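Local atomic coordinates of conserved hypothetical secreted protein (Helicobacter pylori, PDB entry 4RNZ), a protein that determines cell shape and probably acts as a zinc-dependent metallopeptidase of family M23 that trims the peptidoglycan wall. Residues Leu12-Lys17 and Ile56-Pro61; Tyr45-Leu48 and Thr54-Gln57; Gln167-Ser172 and Lys342-Leu347; Met243-Lys246 and Gly250-Val253. All coordinates share one frame; numbering follows the deposited sequence.

Overall arrangement
From the N terminus, helix 11-17 comes first, and interaction 1 closes a long loop by bringing it against strand 55-61. Interaction 2 opens within that span, at 45-48, and ends on the same strand, pairing with 54-57 as a beta hairpin. Both use strand 55-61, share I56 and Q57, touch one another, and build one small domain. Strand 166-172 then opens interaction 3, which closes when the chain reaches helix 326-348 some 170 residues on. Nested within that wide span is interaction 4, the turn of 243-246 onto 250-253 in the peptidase region. Its centre lies about 21 Å from that of interaction 1, whereas the centres of interactions 1 and 3 are about 44 Å apart, on opposite sides of the chain's centre.

Interaction 1: residues Leu12-Lys17 and Ile56-Pro61; sequences LGFLEK and IQALIP
F14 reaches from helix 11-17 down to strand 55-61 and meets two small groups there, A58 and I60. With CG anti to the backbone N (chi1 -179°), its ring is carried outward from the helix, bridging a backbone gap in which the CA atoms of F14 and A58 stay 10.4 Å apart. I60 comes to meet it from the opposite direction. Its CG1 lies beside the backbone N and the chain continues extended, so that the terminal methyl CD1 settles over one face of the phenyl ring, towards the rim, 4.1 Å from F14 CE2. The methyl of A58, two residues earlier on the same side of the strand, approaches the same ring carbon obliquely, with A58 CB 4.3 Å from F14 CE2. These three buried residues make the whole direct contact, entirely apolar and only about 91 Å² in extent. It is one corner of a larger core: the ring of W6 meets that of F14, the planes about 35° apart, and Y45 touches both F14 and I60. L15, on the next position of the helix, packs instead against I70 of strand 66-73. Solvent lies on the outer side of the helix, where E16 and K17 are exposed. Q57 and L59 project from the other face of the strand, partly exposed, and pack against strand 66-73, where Q57 OE1 is hydrogen-bonded to H69. The arrangement is helix-on-sheet packing, a short helix laid over one face of the five-stranded antiparallel sheet of the Csd3 N-terminal domain.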
loop_
_atom_site.group_PDB
_atom_site.type_symbol
_atom_site.label_atom_id
_atom_site.label_comp_id
_atom_site.label_asym_id
_atom_site.label_seq_id
_atom_site.Cartn_x
_atom_site.Cartn_y
_atom_site.Cartn_z
ATOM N N LEU A 12 20.008 10.411 2.131
ATOM C CA LEU A 12 21.186 11.269 2.215
ATOM C C LEU A 12 21.596 11.512 3.669
ATOM O O LEU A 12 22.779 11.393 4.043
ATOM C CB LEU A 12 20.870 12.568 1.483
ATOM C CG LEU A 12 21.922 13.512 0.960
ATOM C CD1 LEU A 12 23.019 12.788 0.194
ATOM C CD2 LEU A 12 21.187 14.531 0.084
ATOM N N GLY A 13 20.613 11.812 4.506
ATOM C CA GLY A 13 20.860 11.959 5.920
ATOM C C GLY A 13 21.424 10.689 6.508
ATOM O O GLY A 13 22.285 10.751 7.360
ATOM N N PHE A 14 20.952 9.519 6.054
ATOM C CA PHE A 14 21.494 8.261 6.556
ATOM C C PHE A 14 22.963 8.091 6.124
ATOM O O PHE A 14 23.811 7.620 6.897
ATOM C CB PHE A 14 20.616 7.089 6.077
ATOM C CG PHE A 14 21.070 5.747 6.550
ATOM C CD1 PHE A 14 20.718 5.279 7.812
ATOM C CD2 PHE A 14 21.834 4.933 5.728
ATOM C CE1 PHE A 14 21.142 4.035 8.237
ATOM C CE2 PHE A 14 22.256 3.687 6.153
ATOM C CZ PHE A 14 21.921 3.235 7.404
ATOM N N LEU A 15 23.259 8.457 4.885
ATOM C CA LEU A 15 24.629 8.343 4.386
ATOM C C LEU A 15 25.564 9.227 5.207
ATOM O O LEU A 15 26.609 8.772 5.689
ATOM C CB LEU A 15 24.704 8.731 2.925
ATOM C CG LEU A 15 23.941 7.865 1.935
ATOM C CD1 LEU A 15 24.318 8.283 0.529
ATOM C CD2 LEU A 15 24.266 6.390 2.154
ATOM N N GLU A 16 25.159 10.481 5.370
ATOM C CA GLU A 16 25.876 11.488 6.200
ATOM C C GLU A 16 26.106 11.001 7.624
ATOM O O GLU A 16 27.222 10.989 8.111
ATOM C CB GLU A 16 25.080 12.808 6.222
ATOM C CG GLU A 16 25.592 13.879 7.185
ATOM C CD GLU A 16 24.842 15.200 7.048
ATOM O OE1 GLU A 16 23.587 15.192 7.126
ATOM O OE2 GLU A 16 25.503 16.248 6.851
ATOM N N LYS A 17 25.047 10.544 8.282
ATOM C CA LYS A 17 25.166 10.068 9.669
ATOM C C LYS A 17 26.150 8.932 9.836
ATOM O O LYS A 17 26.764 8.789 10.891
ATOM C CB LYS A 17 23.798 9.622 10.199
ATOM C CG LYS A 17 23.721 9.535 11.710
ATOM C CD LYS A 17 22.479 10.256 12.225
ATOM C CE LYS A 17 22.501 10.414 13.739
ATOM N NZ LYS A 17 22.292 9.113 14.427
ATOM N N ILE A 56 28.857 -1.408 7.333
ATOM C CA ILE A 56 29.347 -2.127 6.166
ATOM C C ILE A 56 28.231 -2.700 5.301
ATOM O O ILE A 56 28.481 -3.070 4.173
ATOM C CB ILE A 56 30.362 -3.223 6.547
ATOM C CG1 ILE A 56 29.676 -4.404 7.241
ATOM C CG2 ILE A 56 31.486 -2.612 7.395
ATOM C CD1 ILE A 56 30.626 -5.386 7.885
ATOM N N GLN A 57 27.012 -2.786 5.837
ATOM C CA GLN A 57 25.841 -3.182 5.052
ATOM C C GLN A 57 24.563 -2.617 5.614
ATOM O O GLN A 57 24.427 -2.456 6.823
ATOM C CB GLN A 57 25.677 -4.681 5.022
ATOM C CG GLN A 57 26.543 -5.371 4.018
ATOM C CD GLN A 57 26.001 -6.732 3.759
ATOM O OE1 GLN A 57 25.307 -6.961 2.767
ATOM N NE2 GLN A 57 26.248 -7.639 4.693
ATOM N N ALA A 58 23.618 -2.349 4.717
ATOM C CA ALA A 58 22.268 -1.965 5.112
ATOM C C ALA A 58 21.254 -2.450 4.089
ATOM O O ALA A 58 21.516 -2.437 2.863
ATOM C CB ALA A 58 22.168 -0.471 5.271
ATOM N N LEU A 59 20.095 -2.873 4.612
ATOM C CA LEU A 59 18.972 -3.272 3.802
ATOM C C LEU A 59 17.788 -2.421 4.268
ATOM O O LEU A 59 17.362 -2.525 5.427
ATOM C CB LEU A 59 18.675 -4.756 3.956
ATOM C CG LEU A 59 19.754 -5.731 3.475
ATOM C CD1 LEU A 59 19.369 -7.145 3.883
ATOM C CD2 LEU A 59 19.961 -5.642 1.968
ATOM N N ILE A 60 17.311 -1.568 3.368
ATOM C CA ILE A 60 16.310 -0.551 3.670
ATOM C C ILE A 60 15.155 -0.681 2.671
ATOM O O ILE A 60 15.321 -0.426 1.477
ATOM C CB ILE A 60 16.903 0.864 3.579
ATOM C CG1 ILE A 60 18.097 1.026 4.545
ATOM C CG2 ILE A 60 15.844 1.913 3.893
ATOM C CD1 ILE A 60 18.972 2.243 4.220
ATOM N N PRO A 61 13.980 -1.113 3.145
ATOM C CA PRO A 61 12.902 -1.371 2.201
ATOM C C PRO A 61 12.361 -0.076 1.626
ATOM O O PRO A 61 12.237 0.892 2.360
ATOM C CB PRO A 61 11.819 -2.024 3.066
ATOM C CG PRO A 61 12.482 -2.406 4.338
ATOM C CD PRO A 61 13.604 -1.449 4.523
#

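Interaction 2: residues Tyr45-Leu48 and Thr54-Gln57; sequences YYTL and TLIQ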
loop_
_atom_site.group_PDB
_atom_site.type_symbol
_atom_site.label_atom_id
_atom_site.label_comp_id
_atom_site.label_asym_id
_atom_site.label_seq_id
_atom_site.Cartn_x
_atom_site.Cartn_y
_atom_site.Cartn_z
ATOM N N TYR A 45 14.339 -1.801 9.110
ATOM C CA TYR A 45 15.478 -1.955 8.229
ATOM C C TYR A 45 16.565 -2.705 8.977
ATOM O O TYR A 45 16.452 -2.936 10.191
ATOM C CB TYR A 45 15.987 -0.603 7.696
ATOM C CG TYR A 45 16.606 0.326 8.724
ATOM C CD1 TYR A 45 15.819 0.963 9.700
ATOM C CD2 TYR A 45 17.976 0.608 8.697
ATOM C CE1 TYR A 45 16.392 1.822 10.641
ATOM C CE2 TYR A 45 18.555 1.464 9.637
ATOM C CZ TYR A 45 17.763 2.061 10.599
ATOM O OH TYR A 45 18.332 2.909 11.508
ATOM N N TYR A 46 17.620 -3.046 8.251
ATOM C CA TYR A 46 18.661 -3.917 8.781
ATOM C C TYR A 46 20.030 -3.337 8.489
ATOM O O TYR A 46 20.293 -2.850 7.384
ATOM C CB TYR A 46 18.550 -5.322 8.195
ATOM C CG TYR A 46 17.183 -5.952 8.401
ATOM C CD1 TYR A 46 16.145 -5.699 7.507
ATOM C CD2 TYR A 46 16.913 -6.770 9.510
ATOM C CE1 TYR A 46 14.884 -6.245 7.703
ATOM C CE2 TYR A 46 15.657 -7.335 9.700
ATOM C CZ TYR A 46 14.646 -7.063 8.787
ATOM O OH TYR A 46 13.382 -7.588 8.934
ATOM N N THR A 47 20.901 -3.408 9.489
ATOM C CA THR A 47 22.270 -2.949 9.351
ATOM C C THR A 47 23.281 -3.968 9.902
ATOM O O THR A 47 22.974 -4.801 10.778
ATOM C CB THR A 47 22.505 -1.600 10.059
ATOM O OG1 THR A 47 22.337 -1.744 11.476
ATOM C CG2 THR A 47 21.581 -0.524 9.529
ATOM N N LEU A 48 24.490 -3.887 9.356
ATOM C CA LEU A 48 25.615 -4.690 9.816
ATOM C C LEU A 48 26.803 -3.763 9.920
ATOM O O LEU A 48 27.114 -3.029 8.952
ATOM C CB LEU A 48 25.948 -5.807 8.835
ATOM C CG LEU A 48 27.100 -6.735 9.273
ATOM C CD1 LEU A 48 26.726 -7.580 10.480
ATOM C CD2 LEU A 48 27.534 -7.619 8.120
ATOM N N THR A 54 31.670 0.590 12.045
ATOM C CA THR A 54 31.499 1.181 10.745
ATOM C C THR A 54 30.385 0.434 10.037
ATOM O O THR A 54 30.343 -0.785 10.049
ATOM C CB THR A 54 32.799 1.113 9.940
ATOM O OG1 THR A 54 33.803 1.863 10.637
ATOM C CG2 THR A 54 32.623 1.687 8.550
ATOM N N LEU A 55 29.478 1.183 9.429
ATOM C CA LEU A 55 28.414 0.589 8.644
ATOM C C LEU A 55 29.025 -0.090 7.432
ATOM O O LEU A 55 29.650 0.570 6.598
ATOM C CB LEU A 55 27.411 1.663 8.217
ATOM C CG LEU A 55 26.075 1.205 7.628
ATOM C CD1 LEU A 55 26.220 0.728 6.189
ATOM C CD2 LEU A 55 25.435 0.132 8.495
ATOM N N ILE A 56 28.857 -1.408 7.333
ATOM C CA ILE A 56 29.347 -2.127 6.166
ATOM C C ILE A 56 28.231 -2.700 5.301
ATOM O O ILE A 56 28.481 -3.070 4.173
ATOM C CB ILE A 56 30.362 -3.223 6.547
ATOM C CG1 ILE A 56 29.676 -4.404 7.241
ATOM C CG2 ILE A 56 31.486 -2.612 7.395
ATOM C CD1 ILE A 56 30.626 -5.386 7.885
ATOM N N GLN A 57 27.012 -2.786 5.837
ATOM C CA GLN A 57 25.841 -3.182 5.052
ATOM C C GLN A 57 24.563 -2.617 5.614
ATOM O O GLN A 57 24.427 -2.456 6.823
ATOM C CB GLN A 57 25.677 -4.681 5.022
ATOM C CG GLN A 57 26.543 -5.371 4.018
ATOM C CD GLN A 57 26.001 -6.732 3.759
ATOM O OE1 GLN A 57 25.307 -6.961 2.767
ATOM N NE2 GLN A 57 26.248 -7.639 4.693
#
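L48 sits opposite two residues at once, I56 and Q57, and its carbonyl oxygen serves both. I56 N donates to L48 O at 2.9 Å, lying in the carbonyl plane, and Q57 N donates to the same oxygen at 3.1 Å, slightly tilted from that plane. In return L48 N donates to Q57 O at 2.9 Å. Beside that bond, the CA of T47 makes a CH...O contact with Q57 O. The side chain of L48 follows the doubled partner closely. Its CB lies next to Q57 CB at 4.0 Å, since these two side chains run side by side on the same face of the sheet. At CG, placed anti to the backbone N, the neighbour becomes I56, whose CG1 and CD1 cross it at a slant. The branch CD2 finishes between two partners, 3.8 Å from I56 CD1 and 3.7 Å from Q57 NE2. Two residues facing one define a classic beta bulge, here set near the turn of the hairpin formed by strands 44-49 and 55-61 in the N-terminal domain; I56 shows it in its backbone, with psi at only -16°. I56 CG1 is itself tucked between backbone N and carbonyl carbon, which brings it 3.4 Å from L48 O. L55 CD2 reaches the same strand, crossing the side chain of T47 at about a right angle with 3.7 Å to T47 CB. The amide of Q57 turns to H69, whose NE2 is hydrogen-bonded to Q57 OE1.

Interaction 3: residues Gln167-Ser172 and Lys342-Leu347; sequences QYYLFS and KLEELL
The ring of Y169 is met obliquely at its CE1 corner by a methyl of L343, while the carboxylate of E344 approaches its phenol end with the two planes 77° apart. The same carboxylate faces the amide of Q167, which arrives from the opposite direction, its plane turned 48° from that of the carboxylate. This is the long helix 326-348 lying against an antiparallel sheet; the axes of 167-172 and 342-347 run 126° apart in direction and come within 13.0 Å. Such a distance is spanned by side chains alone: Q167 and Y169, which both project towards the helix, and L343 and E344 above them. M160 of the neighbouring strand 153-163 touches Q167, Y169 and L343, filling in between. One turn or two earlier on the helix, A336, S339 and K340 pack on F171, which continues the same face of the strand. E344 starts out along the flank of the helix, but its chain bends at chi2 and turns the carboxylate toward the amide of Q167 and the OH of Y169. In L343 the extended first torsion and the bend at the second together carry CD2 to the sheet, 3.9 Å from CE1 of Y169.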
loop_
_atom_site.group_PDB
_atom_site.type_symbol
_atom_site.label_atom_id
_atom_site.label_comp_id
_atom_site.label_asym_id
_atom_site.label_seq_id
_atom_site.Cartn_x
_atom_site.Cartn_y
_atom_site.Cartn_z
ATOM N N GLN A 167 -25.190 -12.361 3.025
ATOM C CA GLN A 167 -23.728 -12.314 3.102
ATOM C C GLN A 167 -23.149 -11.428 1.994
ATOM O O GLN A 167 -23.554 -11.529 0.832
ATOM C CB GLN A 167 -23.173 -13.737 3.088
ATOM C CG GLN A 167 -23.870 -14.592 4.146
ATOM C CD GLN A 167 -23.085 -15.808 4.594
ATOM O OE1 GLN A 167 -22.478 -16.508 3.784
ATOM N NE2 GLN A 167 -23.111 -16.080 5.901
ATOM N N TYR A 168 -22.226 -10.543 2.391
ATOM C CA TYR A 168 -21.686 -9.489 1.536
ATOM C C TYR A 168 -20.191 -9.723 1.429
ATOM O O TYR A 168 -19.425 -9.520 2.386
ATOM C CB TYR A 168 -22.009 -8.106 2.102
ATOM C CG TYR A 168 -23.507 -7.902 2.194
ATOM C CD1 TYR A 168 -24.250 -7.530 1.071
ATOM C CD2 TYR A 168 -24.190 -8.141 3.387
ATOM C CE1 TYR A 168 -25.627 -7.377 1.138
ATOM C CE2 TYR A 168 -25.567 -7.985 3.468
ATOM C CZ TYR A 168 -26.277 -7.607 2.345
ATOM O OH TYR A 168 -27.636 -7.461 2.429
ATOM N N TYR A 169 -19.804 -10.190 0.254
ATOM C CA TYR A 169 -18.453 -10.648 -0.011
ATOM C C TYR A 169 -17.632 -9.616 -0.738
ATOM O O TYR A 169 -18.141 -8.870 -1.588
ATOM C CB TYR A 169 -18.507 -11.869 -0.891
ATOM C CG TYR A 169 -19.018 -13.109 -0.220
ATOM C CD1 TYR A 169 -18.149 -13.963 0.429
ATOM C CD2 TYR A 169 -20.358 -13.454 -0.267
ATOM C CE1 TYR A 169 -18.590 -15.132 1.008
ATOM C CE2 TYR A 169 -20.808 -14.626 0.322
ATOM C CZ TYR A 169 -19.915 -15.456 0.960
ATOM O OH TYR A 169 -20.326 -16.623 1.566
ATOM N N LEU A 170 -16.336 -9.615 -0.459
ATOM C CA LEU A 170 -15.427 -8.994 -1.373
ATOM C C LEU A 170 -14.133 -9.784 -1.475
ATOM O O LEU A 170 -13.777 -10.538 -0.567
ATOM C CB LEU A 170 -15.180 -7.542 -1.012
ATOM C CG LEU A 170 -14.606 -7.214 0.347
ATOM C CD1 LEU A 170 -13.080 -7.267 0.351
ATOM C CD2 LEU A 170 -15.072 -5.808 0.703
ATOM N N PHE A 171 -13.473 -9.614 -2.608
ATOM C CA PHE A 171 -12.325 -10.418 -2.975
ATOM C C PHE A 171 -11.292 -9.501 -3.589
ATOM O O PHE A 171 -11.647 -8.579 -4.324
ATOM C CB PHE A 171 -12.706 -11.431 -4.045
ATOM C CG PHE A 171 -13.803 -12.366 -3.652
ATOM C CD1 PHE A 171 -15.131 -12.031 -3.868
ATOM C CD2 PHE A 171 -13.508 -13.603 -3.097
ATOM C CE1 PHE A 171 -16.154 -12.901 -3.511
ATOM C CE2 PHE A 171 -14.525 -14.480 -2.755
ATOM C CZ PHE A 171 -15.844 -14.127 -2.954
ATOM N N SER A 172 -10.032 -9.764 -3.289
ATOM C CA SER A 172 -8.938 -9.087 -3.918
ATOM C C SER A 172 -8.675 -9.747 -5.240
ATOM O O SER A 172 -9.141 -10.861 -5.510
ATOM C CB SER A 172 -7.672 -9.235 -3.087
ATOM O OG SER A 172 -7.283 -10.613 -3.059
ATOM N N LYS A 342 -15.962 -23.001 0.577
ATOM C CA LYS A 342 -15.048 -23.317 1.661
ATOM C C LYS A 342 -15.368 -22.508 2.906
ATOM O O LYS A 342 -15.375 -23.060 4.002
ATOM C CB LYS A 342 -13.591 -23.149 1.209
ATOM C CG LYS A 342 -12.578 -23.004 2.321
ATOM C CD LYS A 342 -12.552 -24.186 3.263
ATOM C CE LYS A 342 -11.975 -25.400 2.618
ATOM N NZ LYS A 342 -11.603 -26.335 3.710
ATOM N N LEU A 343 -15.659 -21.218 2.773
ATOM C CA LEU A 343 -16.018 -20.430 3.951
ATOM C C LEU A 343 -17.235 -21.028 4.693
ATOM O O LEU A 343 -17.244 -21.117 5.926
ATOM C CB LEU A 343 -16.263 -18.963 3.595
ATOM C CG LEU A 343 -16.730 -18.086 4.759
ATOM C CD1 LEU A 343 -15.702 -18.062 5.895
ATOM C CD2 LEU A 343 -17.048 -16.679 4.287
ATOM N N GLU A 344 -18.262 -21.426 3.956
ATOM C CA GLU A 344 -19.442 -22.044 4.582
ATOM C C GLU A 344 -19.088 -23.272 5.386
ATOM O O GLU A 344 -19.545 -23.426 6.529
ATOM C CB GLU A 344 -20.500 -22.412 3.526
ATOM C CG GLU A 344 -21.221 -21.197 2.958
ATOM C CD GLU A 344 -21.678 -20.216 4.040
ATOM O OE1 GLU A 344 -22.335 -20.653 5.030
ATOM O OE2 GLU A 344 -21.379 -19.004 3.899
ATOM N N GLU A 345 -18.258 -24.126 4.790
ATOM C CA GLU A 345 -17.788 -25.328 5.453
ATOM C C GLU A 345 -17.026 -25.011 6.727
ATOM O O GLU A 345 -17.185 -25.708 7.718
ATOM C CB GLU A 345 -16.927 -26.187 4.516
ATOM C CG GLU A 345 -17.736 -26.832 3.394
ATOM C CD GLU A 345 -16.888 -27.603 2.396
ATOM O OE1 GLU A 345 -15.725 -27.931 2.720
ATOM O OE2 GLU A 345 -17.393 -27.878 1.285
ATOM N N LEU A 346 -16.200 -23.963 6.699
ATOM C CA LEU A 346 -15.436 -23.556 7.888
ATOM C C LEU A 346 -16.337 -23.006 8.974
ATOM O O LEU A 346 -16.097 -23.251 10.165
ATOM C CB LEU A 346 -14.359 -22.519 7.533
ATOM C CG LEU A 346 -13.186 -23.049 6.707
ATOM C CD1 LEU A 346 -12.356 -21.882 6.154
ATOM C CD2 LEU A 346 -12.335 -23.997 7.552
ATOM N N LEU A 347 -17.359 -22.245 8.574
ATOM C CA LEU A 347 -18.339 -21.732 9.529
ATOM C C LEU A 347 -19.124 -22.890 10.138
ATOM O O LEU A 347 -19.447 -22.847 11.318
ATOM C CB LEU A 347 -19.303 -20.736 8.894
ATOM C CG LEU A 347 -18.735 -19.350 8.564
ATOM C CD1 LEU A 347 -19.609 -18.684 7.521
ATOM C CD2 LEU A 347 -18.591 -18.462 9.795
#

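Interaction 4: residues Met243-Lys246 and Gly250-Val253; sequences MGVK and GKVV
V252 holds CG1 in the crowded position between its backbone N and carbonyl carbon (chi1 53°), and K246 has CG beside its own backbone N; together these settings bring K246 CG to 4.1 Å from V252 CG1. The same methyl also leans on the facing strand, with V252 CG1 3.5 Å from G244 O. Beneath it the backbones are laced together. G244 N donates to V252 O at 3.0 Å, and V252 N returns the bond to G244 O at 2.8 Å. Nearer the turn, K246 N binds G250 O at 2.8 Å, while the reverse bond from G250 N to K246 O is weak. The result is a short beta hairpin in the M23 peptidase fold, with the chain bending at G244 and K251, and with G250 at a positive phi (63°) just after the turn. V252 is buried, its side chain about 7 Å from that of the zinc ligand H301. On the other face M243 runs alongside V253, and V245 CG2 crosses the stem of K251, 4.1 Å from its CG. Both lysines find partners beyond the pair: K246 NZ forms a salt bridge with E254, and K251 NZ is hydrogen-bonded to S268 O.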
loop_
_atom_site.group_PDB
_atom_site.type_symbol
_atom_site.label_atom_id
_atom_site.label_comp_id
_atom_site.label_asym_id
_atom_site.label_seq_id
_atom_site.Cartn_x
_atom_site.Cartn_y
_atom_site.Cartn_z
ATOM N N MET A 243 3.911 17.996 3.233
ATOM C CA MET A 243 4.021 19.024 2.263
ATOM C C MET A 243 5.372 19.704 2.497
ATOM O O MET A 243 5.586 20.325 3.534
ATOM C CB MET A 243 2.877 19.972 2.502
ATOM C CG MET A 243 2.881 21.150 1.598
ATOM S SD MET A 243 1.457 22.133 2.023
ATOM C CE MET A 243 2.003 23.636 1.244
ATOM N N GLY A 244 6.298 19.556 1.564
ATOM C CA GLY A 244 7.613 20.154 1.723
ATOM C C GLY A 244 8.565 19.536 0.737
ATOM O O GLY A 244 8.136 19.102 -0.330
ATOM N N VAL A 245 9.849 19.469 1.089
ATOM C CA VAL A 245 10.854 18.984 0.161
ATOM C C VAL A 245 11.299 17.597 0.598
ATOM O O VAL A 245 11.528 17.377 1.785
ATOM C CB VAL A 245 12.070 19.930 0.113
ATOM C CG1 VAL A 245 13.122 19.410 -0.854
ATOM C CG2 VAL A 245 11.638 21.337 -0.273
ATOM N N LYS A 246 11.420 16.673 -0.354
ATOM C CA LYS A 246 12.025 15.358 -0.108
ATOM C C LYS A 246 13.071 15.098 -1.168
ATOM O O LYS A 246 12.782 15.171 -2.374
ATOM C CB LYS A 246 10.969 14.244 -0.113
ATOM C CG LYS A 246 10.144 14.224 1.160
ATOM C CD LYS A 246 9.308 12.961 1.330
ATOM C CE LYS A 246 8.689 12.941 2.722
ATOM N NZ LYS A 246 7.646 11.896 2.922
ATOM N N GLY A 250 11.970 16.581 -4.801
ATOM C CA GLY A 250 11.861 18.025 -4.706
ATOM C C GLY A 250 10.686 18.413 -3.832
ATOM O O GLY A 250 10.460 17.795 -2.782
ATOM N N LYS A 251 9.920 19.422 -4.256
ATOM C CA LYS A 251 8.701 19.795 -3.532
ATOM C C LYS A 251 7.590 18.791 -3.806
ATOM O O LYS A 251 7.325 18.445 -4.958
ATOM C CB LYS A 251 8.212 21.205 -3.901
ATOM C CG LYS A 251 9.079 22.310 -3.326
ATOM C CD LYS A 251 8.582 23.698 -3.677
ATOM C CE LYS A 251 9.714 24.703 -3.627
ATOM N NZ LYS A 251 9.173 26.045 -3.945
ATOM N N VAL A 252 6.929 18.365 -2.745
ATOM C CA VAL A 252 5.945 17.316 -2.839
ATOM C C VAL A 252 4.799 17.532 -1.841
ATOM O O VAL A 252 4.971 18.062 -0.734
ATOM C CB VAL A 252 6.631 15.935 -2.680
ATOM C CG1 VAL A 252 7.463 15.888 -1.409
ATOM C CG2 VAL A 252 5.609 14.812 -2.674
ATOM N N VAL A 253 3.606 17.161 -2.267
ATOM C CA VAL A 253 2.429 17.146 -1.412
ATOM C C VAL A 253 1.944 15.716 -1.379
ATOM O O VAL A 253 1.922 15.035 -2.414
ATOM C CB VAL A 253 1.289 18.008 -2.014
ATOM C CG1 VAL A 253 -0.023 17.805 -1.251
ATOM C CG2 VAL A 253 1.690 19.472 -2.040
#